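Local coordinates for type IV secretion protein Dot (Legionella pneumophila, PDB 6KS5), which acts as a deubiquitinase that regulates the association of polyubiquitin molecules on the Legionella phagosome, at residues F66-N71 against E332-I337; L101-R106 against D325-L330. All coordinates share one frame; numbering follows the deposited sequence.

Interaction 1. Residues F66-N71 against E332-I337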
ATOM      1  N   PHE A  66     -17.930  -6.161  -3.342  1.00 94.90           N
ATOM      2  CA  PHE A  66     -18.827  -5.347  -4.155  1.00 95.83           C
ATOM      3  C   PHE A  66     -20.281  -5.778  -4.032  1.00 96.57           C
ATOM      4  O   PHE A  66     -21.175  -5.007  -4.393  1.00 97.80           O
ATOM      5  CB  PHE A  66     -18.403  -5.394  -5.623  1.00 94.67           C
ATOM      6  CG  PHE A  66     -17.241  -4.500  -5.947  1.00 95.24           C
ATOM      7  CD1 PHE A  66     -16.944  -3.409  -5.144  1.00 97.23           C
ATOM      8  CD2 PHE A  66     -16.447  -4.751  -7.053  1.00 94.74           C
ATOM      9  CE1 PHE A  66     -15.874  -2.587  -5.438  1.00 98.76           C
ATOM     10  CE2 PHE A  66     -15.373  -3.930  -7.354  1.00 95.98           C
ATOM     11  CZ  PHE A  66     -15.088  -2.845  -6.545  1.00 97.72           C
ATOM     12  N   GLU A  67     -20.541  -6.989  -3.543  1.00 99.52           N
ATOM     13  CA  GLU A  67     -21.918  -7.437  -3.396  1.00100.32           C
ATOM     14  C   GLU A  67     -22.565  -6.958  -2.101  1.00102.27           C
ATOM     15  O   GLU A  67     -23.765  -7.181  -1.911  1.00103.09           O
ATOM     16  CB  GLU A  67     -21.988  -8.965  -3.493  1.00 99.31           C
ATOM     17  CG  GLU A  67     -21.422  -9.714  -2.300  1.00 99.93           C
ATOM     18  CD  GLU A  67     -21.823 -11.178  -2.307  1.00 99.85           C
ATOM     19  OE1 GLU A  67     -22.645 -11.578  -1.453  1.00101.11           O
ATOM     20  OE2 GLU A  67     -21.325 -11.927  -3.179  1.00 98.56           O
ATOM     21  N   PHE A  68     -21.812  -6.304  -1.215  1.00 96.13           N
ATOM     22  CA  PHE A  68     -22.384  -5.702  -0.020  1.00 98.64           C
ATOM     23  C   PHE A  68     -22.364  -4.182  -0.037  1.00100.47           C
ATOM     24  O   PHE A  68     -23.172  -3.562   0.662  1.00102.21           O
ATOM     25  CB  PHE A  68     -21.649  -6.193   1.236  1.00 99.19           C
ATOM     26  CG  PHE A  68     -21.422  -7.674   1.259  1.00 98.00           C
ATOM     27  CD1 PHE A  68     -22.466  -8.544   1.520  1.00 98.30           C
ATOM     28  CD2 PHE A  68     -20.162  -8.198   1.017  1.00 96.60           C
ATOM     29  CE1 PHE A  68     -22.260  -9.908   1.538  1.00 97.09           C
ATOM     30  CE2 PHE A  68     -19.949  -9.559   1.036  1.00 95.41           C
ATOM     31  CZ  PHE A  68     -20.998 -10.417   1.295  1.00 95.50           C
ATOM     32  N   PHE A  69     -21.473  -3.572  -0.814  1.00 97.87           N
ATOM     33  CA  PHE A  69     -21.377  -2.123  -0.916  1.00 99.61           C
ATOM     34  C   PHE A  69     -21.409  -1.735  -2.385  1.00 99.39           C
ATOM     35  O   PHE A  69     -20.636  -2.267  -3.188  1.00 97.82           O
ATOM     36  CB  PHE A  69     -20.093  -1.597  -0.258  1.00 99.75           C
ATOM     37  CG  PHE A  69     -19.873  -2.098   1.145  1.00100.23           C
ATOM     38  CD1 PHE A  69     -20.521  -1.503   2.214  1.00102.33           C
ATOM     39  CD2 PHE A  69     -19.008  -3.152   1.396  1.00 98.89           C
ATOM     40  CE1 PHE A  69     -20.318  -1.955   3.503  1.00103.06           C
ATOM     41  CE2 PHE A  69     -18.804  -3.608   2.684  1.00 99.82           C
ATOM     42  CZ  PHE A  69     -19.462  -3.009   3.738  1.00101.94           C
ATOM     43  N   HIS A  70     -22.301  -0.813  -2.735  1.00100.32           N
ATOM     44  CA  HIS A  70     -22.364  -0.278  -4.088  1.00100.97           C
ATOM     45  C   HIS A  70     -22.294   1.238  -4.144  1.00102.78           C
ATOM     46  O   HIS A  70     -21.902   1.780  -5.186  1.00102.69           O
ATOM     47  CB  HIS A  70     -23.648  -0.743  -4.792  1.00109.95           C
ATOM     48  N   ASN A  71     -22.644   1.934  -3.069  1.00103.36           N
ATOM     49  CA  ASN A  71     -22.593   3.380  -2.953  1.00105.74           C
ATOM     50  C   ASN A  71     -21.837   3.751  -1.690  1.00105.68           C
ATOM     51  O   ASN A  71     -21.838   2.991  -0.714  1.00105.33           O
ATOM     52  CB  ASN A  71     -24.006   3.983  -2.909  1.00116.57           C
ATOM     53  N   GLU A 332     -18.296 -13.556   5.919  1.00101.26           N
ATOM     54  CA  GLU A 332     -19.346 -14.296   6.614  1.00100.18           C
ATOM     55  C   GLU A 332     -20.159 -13.379   7.517  1.00101.64           C
ATOM     56  O   GLU A 332     -21.371 -13.546   7.654  1.00100.25           O
ATOM     57  CB  GLU A 332     -18.749 -15.469   7.412  1.00 99.16           C
ATOM     58  CG  GLU A 332     -17.891 -15.074   8.595  1.00 95.01           C
ATOM     59  CD  GLU A 332     -18.070 -15.992   9.774  1.00 93.17           C
ATOM     60  OE1 GLU A 332     -18.549 -15.501  10.825  1.00 92.65           O
ATOM     61  OE2 GLU A 332     -17.753 -17.195   9.631  1.00 92.03           O
ATOM     62  N   SER A 333     -19.515 -12.416   8.153  1.00 99.83           N
ATOM     63  CA  SER A 333     -20.238 -11.503   9.029  1.00 98.27           C
ATOM     64  C   SER A 333     -21.028 -10.452   8.253  1.00 96.03           C
ATOM     65  O   SER A 333     -22.003  -9.903   8.784  1.00 95.16           O
ATOM     66  CB  SER A 333     -19.264 -10.807   9.991  1.00100.18           C
ATOM     67  OG  SER A 333     -18.655 -11.741  10.866  1.00102.06           O
ATOM     68  N   LEU A 334     -20.636 -10.168   7.012  1.00 99.14           N
ATOM     69  CA  LEU A 334     -21.383  -9.231   6.186  1.00 95.76           C
ATOM     70  C   LEU A 334     -22.614  -9.869   5.559  1.00 95.48           C
ATOM     71  O   LEU A 334     -23.554  -9.151   5.210  1.00 93.37           O
ATOM     72  CB  LEU A 334     -20.477  -8.644   5.096  1.00 94.34           C
ATOM     73  CG  LEU A 334     -19.316  -7.764   5.577  1.00 95.72           C
ATOM     74  CD1 LEU A 334     -18.857  -6.824   4.478  1.00 93.08           C
ATOM     75  CD2 LEU A 334     -19.711  -6.980   6.819  1.00 95.63           C
ATOM     76  N   SER A 335     -22.642 -11.196   5.427  1.00100.37           N
ATOM     77  CA  SER A 335     -23.802 -11.872   4.853  1.00 98.86           C
ATOM     78  C   SER A 335     -25.009 -11.880   5.785  1.00 99.11           C
ATOM     79  O   SER A 335     -26.122 -12.178   5.330  1.00 97.96           O
ATOM     80  CB  SER A 335     -23.437 -13.309   4.475  1.00 98.38           C
ATOM     81  OG  SER A 335     -22.135 -13.397   3.922  1.00 98.68           O
ATOM     82  N   GLU A 336     -24.820 -11.553   7.069  1.00100.00           N
ATOM     83  CA  GLU A 336     -25.942 -11.508   7.998  1.00100.04           C
ATOM     84  C   GLU A 336     -26.975 -10.461   7.600  1.00 98.49           C
ATOM     85  O   GLU A 336     -28.147 -10.582   7.980  1.00 98.04           O
ATOM     86  CB  GLU A 336     -25.437 -11.247   9.420  1.00102.07           C
ATOM     87  N   ILE A 337     -26.571  -9.442   6.847  1.00 99.37           N
ATOM     88  CA  ILE A 337     -27.487  -8.422   6.358  1.00 99.74           C
ATOM     89  C   ILE A 337     -28.518  -9.034   5.418  1.00100.44           C
ATOM     90  O   ILE A 337     -28.169  -9.815   4.532  1.00 99.96           O
ATOM     91  CB  ILE A 337     -26.713  -7.314   5.652  1.00 99.21           C
TER

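Interaction 2. Residues L101-R106 against D325-L330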
ATOM      1  N   LEU A 101     -12.707  -0.056   3.589  1.00 83.62           N
ATOM      2  CA  LEU A 101     -12.104   0.811   2.583  1.00 84.08           C
ATOM      3  C   LEU A 101     -10.637   0.474   2.349  1.00 83.15           C
ATOM      4  O   LEU A 101     -10.107   0.736   1.262  1.00 84.02           O
ATOM      5  CB  LEU A 101     -12.250   2.273   2.999  1.00 85.52           C
ATOM      6  CG  LEU A 101     -13.659   2.845   2.864  1.00 86.62           C
ATOM      7  CD1 LEU A 101     -13.686   4.310   3.254  1.00 88.93           C
ATOM      8  CD2 LEU A 101     -14.167   2.661   1.448  1.00 86.87           C
ATOM      9  N   GLY A 102      -9.966  -0.098   3.349  1.00 84.80           N
ATOM     10  CA  GLY A 102      -8.593  -0.522   3.149  1.00 84.42           C
ATOM     11  C   GLY A 102      -8.465  -1.554   2.047  1.00 82.38           C
ATOM     12  O   GLY A 102      -7.506  -1.535   1.274  1.00 81.91           O
ATOM     13  N   PHE A 103      -9.440  -2.461   1.951  1.00 84.88           N
ATOM     14  CA  PHE A 103      -9.387  -3.496   0.924  1.00 81.60           C
ATOM     15  C   PHE A 103      -9.571  -2.904  -0.469  1.00 81.83           C
ATOM     16  O   PHE A 103      -8.845  -3.255  -1.406  1.00 82.14           O
ATOM     17  CB  PHE A 103     -10.450  -4.563   1.192  1.00 80.27           C
ATOM     18  CG  PHE A 103     -10.183  -5.397   2.410  1.00 79.34           C
ATOM     19  CD1 PHE A 103      -8.973  -6.047   2.568  1.00 77.39           C
ATOM     20  CD2 PHE A 103     -11.151  -5.549   3.387  1.00 80.20           C
ATOM     21  CE1 PHE A 103      -8.725  -6.816   3.680  1.00 77.52           C
ATOM     22  CE2 PHE A 103     -10.904  -6.320   4.503  1.00 79.89           C
ATOM     23  CZ  PHE A 103      -9.693  -6.956   4.647  1.00 78.21           C
ATOM     24  N   LEU A 104     -10.551  -2.017  -0.628  1.00 81.97           N
ATOM     25  CA  LEU A 104     -10.833  -1.485  -1.956  1.00 83.42           C
ATOM     26  C   LEU A 104      -9.738  -0.531  -2.414  1.00 86.37           C
ATOM     27  O   LEU A 104      -9.387  -0.504  -3.601  1.00 85.55           O
ATOM     28  CB  LEU A 104     -12.191  -0.795  -1.958  1.00 82.26           C
ATOM     29  CG  LEU A 104     -13.311  -1.640  -1.354  1.00 82.49           C
ATOM     30  CD1 LEU A 104     -14.340  -0.783  -0.625  1.00 82.41           C
ATOM     31  CD2 LEU A 104     -13.959  -2.462  -2.445  1.00 79.35           C
ATOM     32  N   LEU A 105      -9.168   0.242  -1.484  1.00 81.72           N
ATOM     33  CA  LEU A 105      -8.099   1.165  -1.851  1.00 82.99           C
ATOM     34  C   LEU A 105      -6.843   0.415  -2.263  1.00 81.92           C
ATOM     35  O   LEU A 105      -6.130   0.855  -3.170  1.00 83.58           O
ATOM     36  CB  LEU A 105      -7.800   2.114  -0.692  1.00 84.67           C
ATOM     37  CG  LEU A 105      -8.851   3.178  -0.380  1.00 85.41           C
ATOM     38  CD1 LEU A 105      -8.691   3.688   1.038  1.00 85.30           C
ATOM     39  CD2 LEU A 105      -8.771   4.321  -1.377  1.00 86.95           C
ATOM     40  N   ARG A 106      -6.560  -0.723  -1.620  1.00 84.77           N
ATOM     41  CA  ARG A 106      -5.367  -1.490  -1.970  1.00 82.42           C
ATOM     42  C   ARG A 106      -5.391  -1.919  -3.430  1.00 83.36           C
ATOM     43  O   ARG A 106      -4.339  -1.996  -4.076  1.00 82.64           O
ATOM     44  CB  ARG A 106      -5.231  -2.711  -1.058  1.00 79.49           C
ATOM     45  CG  ARG A 106      -4.155  -3.688  -1.514  1.00 77.61           C
ATOM     46  CD  ARG A 106      -3.920  -4.818  -0.528  1.00 75.55           C
ATOM     47  NE  ARG A 106      -3.187  -4.394   0.660  1.00 76.97           N
ATOM     48  CZ  ARG A 106      -1.887  -4.115   0.682  1.00 77.57           C
ATOM     49  NH1 ARG A 106      -1.165  -4.197  -0.428  1.00 77.64           N
ATOM     50  NH2 ARG A 106      -1.310  -3.748   1.816  1.00 77.78           N
ATOM     51  N   ASP A 325      -8.710 -18.111   6.717  1.00 88.60           N
ATOM     52  CA  ASP A 325      -8.803 -16.863   5.987  1.00 93.55           C
ATOM     53  C   ASP A 325      -9.614 -15.661   6.521  1.00 99.96           C
ATOM     54  O   ASP A 325     -10.666 -15.255   6.050  1.00102.55           O
ATOM     55  CB  ASP A 325      -9.099 -17.111   4.530  1.00 92.95           C
ATOM     56  CG  ASP A 325      -8.258 -16.269   3.639  1.00 95.74           C
ATOM     57  OD1 ASP A 325      -8.197 -15.055   3.860  1.00 98.46           O
ATOM     58  OD2 ASP A 325      -7.635 -16.819   2.733  1.00 95.06           O
ATOM     59  N   PRO A 326      -9.028 -15.027   7.479  1.00 90.02           N
ATOM     60  CA  PRO A 326      -9.589 -13.812   8.080  1.00 93.15           C
ATOM     61  C   PRO A 326     -10.496 -13.037   7.145  1.00 94.81           C
ATOM     62  O   PRO A 326     -11.511 -12.491   7.594  1.00 97.34           O
ATOM     63  CB  PRO A 326      -8.334 -13.014   8.457  1.00 95.87           C
ATOM     64  CG  PRO A 326      -7.314 -14.058   8.732  1.00 92.26           C
ATOM     65  CD  PRO A 326      -7.584 -15.157   7.741  1.00 89.25           C
ATOM     66  N   PHE A 327     -10.193 -12.998   5.850  1.00 89.88           N
ATOM     67  CA  PHE A 327     -11.061 -12.259   4.945  1.00 90.96           C
ATOM     68  C   PHE A 327     -12.402 -12.962   4.766  1.00 89.87           C
ATOM     69  O   PHE A 327     -13.452 -12.310   4.775  1.00 90.79           O
ATOM     70  CB  PHE A 327     -10.380 -12.050   3.596  1.00 89.86           C
ATOM     71  CG  PHE A 327     -11.188 -11.216   2.649  1.00 88.08           C
ATOM     72  CD1 PHE A 327     -11.179  -9.832   2.740  1.00 87.41           C
ATOM     73  CD2 PHE A 327     -11.979 -11.815   1.685  1.00 84.69           C
ATOM     74  CE1 PHE A 327     -11.933  -9.062   1.876  1.00 84.22           C
ATOM     75  CE2 PHE A 327     -12.736 -11.053   0.823  1.00 81.43           C
ATOM     76  CZ  PHE A 327     -12.713  -9.673   0.918  1.00 81.68           C
ATOM     77  N   ILE A 328     -12.395 -14.291   4.607  1.00100.09           N
ATOM     78  CA  ILE A 328     -13.658 -15.010   4.487  1.00 95.51           C
ATOM     79  C   ILE A 328     -14.417 -14.993   5.807  1.00 97.49           C
ATOM     80  O   ILE A 328     -15.637 -15.190   5.826  1.00 96.58           O
ATOM     81  CB  ILE A 328     -13.448 -16.455   3.988  1.00 89.56           C
ATOM     82  CG1 ILE A 328     -12.813 -17.340   5.063  1.00 89.34           C
ATOM     83  CG2 ILE A 328     -12.620 -16.466   2.709  1.00 88.03           C
ATOM     84  CD1 ILE A 328     -13.816 -18.002   5.992  1.00 86.66           C
ATOM     85  N   ALA A 329     -13.722 -14.766   6.921  1.00 91.69           N
ATOM     86  CA  ALA A 329     -14.419 -14.466   8.165  1.00 94.33           C
ATOM     87  C   ALA A 329     -15.061 -13.087   8.125  1.00 98.71           C
ATOM     88  O   ALA A 329     -15.992 -12.817   8.891  1.00 98.20           O
ATOM     89  CB  ALA A 329     -13.457 -14.551   9.340  1.00 95.26           C
ATOM     90  N   LEU A 330     -14.553 -12.187   7.278  1.00 97.28           N
ATOM     91  CA  LEU A 330     -15.164 -10.867   7.155  1.00 96.39           C
ATOM     92  C   LEU A 330     -16.436 -10.933   6.324  1.00 93.62           C
ATOM     93  O   LEU A 330     -17.454 -10.327   6.684  1.00 91.85           O
ATOM     94  CB  LEU A 330     -14.180  -9.867   6.542  1.00 96.06           C
ATOM     95  CG  LEU A 330     -14.790  -8.527   6.115  1.00 92.73           C
ATOM     96  CD1 LEU A 330     -15.094  -7.642   7.319  1.00 92.02           C
ATOM     97  CD2 LEU A 330     -13.867  -7.822   5.146  1.00 92.33           C
TER

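Interaction 1. Residues F66-N71 against E332-I337
F68 and L334 both carry CG anti to the carbonyl carbon, with chi1 at -46° and -65°, and these torsions lay the phenyl ring of F68 flat against the base of the leucine side chain. The result is a CH-pi contact: L334 CB stands over the ring, 3.9 Å from the F68 centroid and only 4° off the ring normal. The other face of the ring is taken by its own neighbour in sequence, since E67 CG sits 3.6 Å above the F68 ring plane, also over the centre. The phenyl group is thus held between two aliphatic carbons, one local and one more than 260 residues further along the chain. Apolar packing at the rim adds to this, with F68 CD2 3.9 Å from L334 CD1, while F68 CD1 and CE1 lie beside the L334 carbonyl. The same methyl serves a second aromatic, because L334 CD1 reaches F69 CE2 at 3.7 Å, and the two side chains meet at about a right angle. One leucine therefore bridges consecutive phenylalanines. In the fold this is a loop-to-helix-end contact: the aromatic-rich loop after helix 61-65 meets the C-terminal end of helix 326-334, where a type I beta turn from L334 to I337 carries the chain to its last modelled residue. At the border of the contact, S335 OG lies 4.1 Å from F68 CZ, a loose approach; the hydroxyl's polar partner is I331 O, one turn back. The patch lies near the surface, and F69 also packs on I100 of helix 95-112 and on F50, S74 and L75 of nearby loops.

Interaction 2. Residues L101-R106 against D325-L330
F103 and F327 form a T-shaped aromatic pair that joins helix 95-112 to helix 326-334. F327 offers its edge to the face of F103, with the ring planes at 90° and the centroids 5.0 Å apart. F327 CE1 stands 3.8 Å above the plane of the F103 ring, over its centre, while F327 CD1 lies 3.8 Å from F103 CZ. The extended course of F327, whose CG is anti to the backbone N (chi1 -176°), carries the ring toward helix 95-112, where the nearest CA atoms, those of F103 and F327, are 9.8 Å apart.

Apolar packing of a leucine methyl on the same ring supplies the rest. One turn along from F327, L330 turns its CD2 methyl to F103 and comes within 3.4 Å of F103 CE2, meeting the ring obliquely. F103 is thus met by two residues spaced i, i+3 on one side of the later helix, and the three touching side chains are all buried.

Further aromatic contact comes from F26, edge-to-face with F103. Helix 61-65 packs beside the pair, giving L65 to F103 and K61 and Q64 to F327, and helix 29-40 covers another part of helix 95-112 through A35, F31 and F34.

From the N terminus, the chain passes helices 29-40 and 61-65 before the loop at 66-71, the first partner of interaction 1, and then helix 95-112, the first partner of interaction 2. More than 200 residues follow, including most of the mixed sheet and the long helix 193-214, before helix 326-334 returns to close both loops. It closes interaction 2 with its early turns and interaction 1 with its end, so the 101-330 loop falls wholly within the 66-337 loop. The centres lie about 12 Å apart, and F66 packs on L104, so the 66-71 and 101-106 segments touch. Both contacts fasten the C-terminal helix to N-terminal elements; interaction 2 is buried and interaction 1 lies at the surface.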